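Local coordinates for protein CEP104 (Gallus gallus, PDB 5JO8) that is a centriolar protein whose TOG domain, a stack of paired helices, probably binds tubulin or microtubules, at residues I95-L107 / L139-V153. Residues are numbered along the deposited sequence; the frame is centred on the assembly and turned at random.
Sequences IKDIVSSVFQASL and LLSRTGDSSSRLRIV
Helix 100-121 and the turn before it pack against helices 125-142 and 148-163 of the TOG domain, an alpha-solenoid of HEAT-like repeats, through Phe103, Leu139, Arg142 and Val153, and the contact illustrates how such a stack ties an inter-helix turn to the helices packed beside it. Ile95-Asp97 lie against Leu139 and Arg142, while the first turns of helix 100-121 face those of helix 148-163. The segments 100-107 and 148-153 run almost exactly parallel, 3° apart, with axes 12.6 Å from each other, a gap bridged largely by side chains. Phe103 spans much of it: with CG anti to the backbone N (chi1 180°), the ring reaches helix 148-163, where CE2 meets Leu150 CD2 at 3.7 Å and Val153 CG1 lies at the ring edge. Deeper in, Leu107 CD2 touches Leu139 CD2 at 3.6 Å, while the Ile95 side chain crosses that of Leu139 at about a right angle; Phe157 and Ile158 of helix 148-163 extend this apolar layer.

Arg142 supplies the polar link. Bends at chi2 and chi3 fold its chain back along Ile95 O and carry the guanidinium past the phenyl ring, the two planes 68° apart. Arg142 NH1 donates to two backbone carbonyls of the turn: to Ile95 O at 2.8 Å, within the guanidinium plane, and to Asp97 O at 3.0 Å, approaching from above the carbonyl plane. Arg142 NH2 forms a longer salt bridge with Asp145 OD1, 3.6 Å, which would help fix the rotation of the group. Asp97 turns its carboxylate instead to Arg57 and, in an Asx turn, to the N-H of Val99. Beside the ring, one water joins both helix starts, bonded to Ser100 OG and accepting from Gln104 NE2 at 2.8 Å and Arg149 NH2 at 3.1 Å.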
# COMPACT_ATOMS: atom_id res chain seq x y z
N ILE A 95 -11.39 -0.34 -3.72
CA ILE A 95 -10.16 -1.12 -3.55
C ILE A 95 -10.49 -2.49 -2.97
O ILE A 95 -9.75 -3.45 -3.19
CB ILE A 95 -9.11 -0.32 -2.73
CG1 ILE A 95 -8.39 0.66 -3.65
CG2 ILE A 95 -8.08 -1.24 -2.07
CD1 ILE A 95 -7.59 1.72 -2.90
N LYS A 96 -11.61 -2.58 -2.25
CA LYS A 96 -12.09 -3.87 -1.72
C LYS A 96 -12.87 -4.72 -2.73
O LYS A 96 -13.28 -5.84 -2.40
CB LYS A 96 -13.00 -3.66 -0.50
CG LYS A 96 -12.44 -2.79 0.62
CD LYS A 96 -13.49 -2.67 1.72
CE LYS A 96 -12.93 -2.04 2.99
NZ LYS A 96 -12.44 -0.66 2.76
N ASP A 97 -13.10 -4.23 -3.94
CA ASP A 97 -14.01 -4.93 -4.85
C ASP A 97 -13.49 -6.27 -5.34
O ASP A 97 -12.35 -6.40 -5.75
CB ASP A 97 -14.39 -4.05 -6.03
CG ASP A 97 -15.78 -4.36 -6.54
OD1 ASP A 97 -15.94 -5.37 -7.26
OD2 ASP A 97 -16.71 -3.61 -6.19
N ILE A 98 -14.39 -7.25 -5.34
CA ILE A 98 -14.07 -8.60 -5.77
C ILE A 98 -13.94 -8.68 -7.29
O ILE A 98 -13.27 -9.57 -7.82
CB ILE A 98 -15.11 -9.60 -5.23
CG1 ILE A 98 -14.59 -11.03 -5.27
CG2 ILE A 98 -16.42 -9.48 -5.99
CD1 ILE A 98 -15.43 -12.00 -4.46
N VAL A 99 -14.57 -7.74 -7.99
CA VAL A 99 -14.57 -7.73 -9.45
C VAL A 99 -13.39 -6.93 -10.02
O VAL A 99 -13.23 -5.75 -9.73
CB VAL A 99 -15.91 -7.23 -10.02
CG1 VAL A 99 -15.84 -7.14 -11.53
CG2 VAL A 99 -17.04 -8.15 -9.58
N SER A 100 -12.58 -7.59 -10.84
CA SER A 100 -11.34 -7.01 -11.33
C SER A 100 -11.54 -5.68 -12.08
O SER A 100 -10.79 -4.73 -11.86
CB SER A 100 -10.59 -8.03 -12.20
OG SER A 100 -9.47 -7.46 -12.86
N SER A 101 -12.56 -5.60 -12.93
CA SER A 101 -12.76 -4.37 -13.70
C SER A 101 -13.04 -3.19 -12.76
O SER A 101 -12.60 -2.07 -13.01
CB SER A 101 -13.88 -4.52 -14.73
OG SER A 101 -15.13 -4.68 -14.10
N VAL A 102 -13.76 -3.46 -11.68
CA VAL A 102 -14.07 -2.39 -10.70
C VAL A 102 -12.80 -2.00 -9.95
O VAL A 102 -12.50 -0.81 -9.77
CB VAL A 102 -15.18 -2.80 -9.74
CG1 VAL A 102 -15.48 -1.67 -8.77
CG2 VAL A 102 -16.43 -3.20 -10.51
N PHE A 103 -12.06 -3.00 -9.49
CA PHE A 103 -10.80 -2.77 -8.79
C PHE A 103 -9.84 -1.97 -9.68
O PHE A 103 -9.22 -0.99 -9.23
CB PHE A 103 -10.18 -4.12 -8.39
CG PHE A 103 -8.87 -4.02 -7.66
CD1 PHE A 103 -8.81 -3.54 -6.37
CD2 PHE A 103 -7.70 -4.43 -8.28
CE1 PHE A 103 -7.60 -3.44 -5.70
CE2 PHE A 103 -6.48 -4.34 -7.61
CZ PHE A 103 -6.43 -3.86 -6.32
N GLN A 104 -9.72 -2.36 -10.94
CA GLN A 104 -8.84 -1.67 -11.87
C GLN A 104 -9.27 -0.22 -12.11
O GLN A 104 -8.42 0.67 -12.23
CB GLN A 104 -8.74 -2.42 -13.20
CG GLN A 104 -7.96 -3.73 -13.11
CD GLN A 104 -6.48 -3.51 -12.81
OE1 GLN A 104 -5.90 -2.49 -13.17
NE2 GLN A 104 -5.87 -4.48 -12.13
N ALA A 105 -10.57 0.02 -12.18
CA ALA A 105 -11.04 1.39 -12.37
C ALA A 105 -10.65 2.21 -11.14
O ALA A 105 -10.29 3.38 -11.28
CB ALA A 105 -12.55 1.43 -12.60
N SER A 106 -10.68 1.60 -9.96
CA SER A 106 -10.30 2.33 -8.75
C SER A 106 -8.81 2.69 -8.77
O SER A 106 -8.42 3.79 -8.35
CB SER A 106 -10.67 1.58 -7.48
OG SER A 106 -9.71 0.60 -7.14
N LEU A 107 -7.98 1.78 -9.27
CA LEU A 107 -6.55 2.05 -9.37
C LEU A 107 -6.27 3.13 -10.40
O LEU A 107 -5.40 3.98 -10.19
CB LEU A 107 -5.78 0.79 -9.76
CG LEU A 107 -5.87 -0.40 -8.82
CD1 LEU A 107 -4.95 -1.52 -9.32
CD2 LEU A 107 -5.51 -0.02 -7.39
N LEU A 139 -5.04 -1.44 -0.09
CA LEU A 139 -4.24 -2.06 -1.14
C LEU A 139 -3.42 -3.20 -0.53
O LEU A 139 -3.32 -4.29 -1.11
CB LEU A 139 -3.31 -1.05 -1.79
CG LEU A 139 -4.02 -0.01 -2.66
CD1 LEU A 139 -3.08 1.14 -2.94
CD2 LEU A 139 -4.48 -0.66 -3.97
N LEU A 140 -2.88 -2.95 0.65
CA LEU A 140 -2.11 -3.98 1.34
C LEU A 140 -2.97 -5.19 1.67
O LEU A 140 -2.51 -6.33 1.58
CB LEU A 140 -1.40 -3.43 2.58
CG LEU A 140 -0.09 -2.75 2.20
CD1 LEU A 140 0.44 -1.93 3.37
CD2 LEU A 140 0.95 -3.79 1.78
N SER A 141 -4.21 -4.95 2.09
CA SER A 141 -5.13 -6.04 2.37
C SER A 141 -5.32 -6.96 1.17
O SER A 141 -5.39 -8.17 1.33
CB SER A 141 -6.49 -5.51 2.83
OG SER A 141 -6.43 -5.03 4.16
N ARG A 142 -5.39 -6.39 -0.02
CA ARG A 142 -5.62 -7.18 -1.23
C ARG A 142 -4.40 -8.04 -1.57
O ARG A 142 -4.53 -9.03 -2.27
CB ARG A 142 -5.97 -6.30 -2.44
CG ARG A 142 -7.18 -5.37 -2.22
CD ARG A 142 -8.40 -6.08 -1.63
NE ARG A 142 -8.82 -7.26 -2.40
CZ ARG A 142 -9.57 -7.23 -3.49
NH1 ARG A 142 -10.00 -6.08 -3.99
NH2 ARG A 142 -9.89 -8.36 -4.10
N THR A 143 -3.23 -7.67 -1.08
CA THR A 143 -2.04 -8.51 -1.28
C THR A 143 -2.13 -9.80 -0.47
O THR A 143 -1.27 -10.68 -0.60
CB THR A 143 -0.71 -7.79 -0.96
OG1 THR A 143 -0.57 -7.64 0.46
CG2 THR A 143 -0.63 -6.43 -1.66
N GLY A 144 -3.16 -9.92 0.37
CA GLY A 144 -3.44 -11.15 1.08
C GLY A 144 -4.47 -12.04 0.40
O GLY A 144 -4.86 -13.08 0.95
N ASP A 145 -4.91 -11.64 -0.79
CA ASP A 145 -5.92 -12.39 -1.53
C ASP A 145 -5.51 -13.83 -1.78
O ASP A 145 -4.33 -14.12 -1.94
CB ASP A 145 -6.18 -11.73 -2.88
CG ASP A 145 -7.52 -12.12 -3.46
OD1 ASP A 145 -8.53 -11.51 -3.06
OD2 ASP A 145 -7.55 -13.03 -4.32
N SER A 146 -6.48 -14.74 -1.84
CA SER A 146 -6.18 -16.15 -2.07
C SER A 146 -5.73 -16.48 -3.50
O SER A 146 -5.17 -17.55 -3.76
CB SER A 146 -7.37 -17.03 -1.66
OG SER A 146 -8.55 -16.60 -2.31
N SER A 147 -5.99 -15.55 -4.43
CA SER A 147 -5.58 -15.72 -5.82
C SER A 147 -4.30 -14.96 -6.13
O SER A 147 -4.22 -13.74 -5.94
CB SER A 147 -6.69 -15.27 -6.77
OG SER A 147 -7.82 -16.13 -6.70
N SER A 148 -3.30 -15.69 -6.62
CA SER A 148 -2.00 -15.11 -6.94
C SER A 148 -2.09 -13.94 -7.90
O SER A 148 -1.35 -12.96 -7.75
CB SER A 148 -1.07 -16.18 -7.51
OG SER A 148 -1.57 -16.69 -8.73
N ARG A 149 -2.99 -14.01 -8.87
CA ARG A 149 -3.14 -12.95 -9.85
C ARG A 149 -3.36 -11.62 -9.16
O ARG A 149 -2.70 -10.63 -9.48
CB ARG A 149 -4.32 -13.24 -10.79
CG ARG A 149 -4.40 -12.28 -11.97
CD ARG A 149 -5.80 -12.25 -12.57
NE ARG A 149 -6.79 -11.89 -11.57
CZ ARG A 149 -7.09 -10.64 -11.21
NH1 ARG A 149 -8.01 -10.43 -10.28
NH2 ARG A 149 -6.47 -9.62 -11.78
N LEU A 150 -4.28 -11.60 -8.20
CA LEU A 150 -4.66 -10.35 -7.56
C LEU A 150 -3.57 -9.90 -6.58
O LEU A 150 -3.31 -8.71 -6.46
CB LEU A 150 -6.02 -10.48 -6.86
CG LEU A 150 -6.78 -9.20 -6.47
CD1 LEU A 150 -6.54 -8.82 -5.03
CD2 LEU A 150 -6.41 -8.02 -7.38
N ARG A 151 -2.93 -10.84 -5.89
CA ARG A 151 -1.85 -10.49 -4.97
C ARG A 151 -0.75 -9.75 -5.72
O ARG A 151 -0.17 -8.79 -5.22
CB ARG A 151 -1.24 -11.74 -4.32
CG ARG A 151 -2.17 -12.47 -3.39
CD ARG A 151 -1.39 -13.42 -2.49
NE ARG A 151 -0.65 -14.46 -3.22
CZ ARG A 151 -1.16 -15.63 -3.58
NH1 ARG A 151 -2.42 -15.93 -3.29
NH2 ARG A 151 -0.41 -16.52 -4.22
N ILE A 152 -0.47 -10.22 -6.92
CA ILE A 152 0.58 -9.65 -7.75
C ILE A 152 0.16 -8.27 -8.25
O ILE A 152 0.95 -7.34 -8.22
CB ILE A 152 0.95 -10.58 -8.90
CG1 ILE A 152 1.61 -11.86 -8.36
CG2 ILE A 152 1.86 -9.87 -9.90
CD1 ILE A 152 1.68 -12.98 -9.38
N VAL A 153 -1.08 -8.16 -8.72
CA VAL A 153 -1.59 -6.88 -9.20
C VAL A 153 -1.47 -5.84 -8.11
O VAL A 153 -0.94 -4.75 -8.33
CB VAL A 153 -3.04 -7.00 -9.69
CG1 VAL A 153 -3.65 -5.62 -9.89
CG2 VAL A 153 -3.08 -7.77 -10.99
O HOH W 1 -7.27 -6.70 -11.05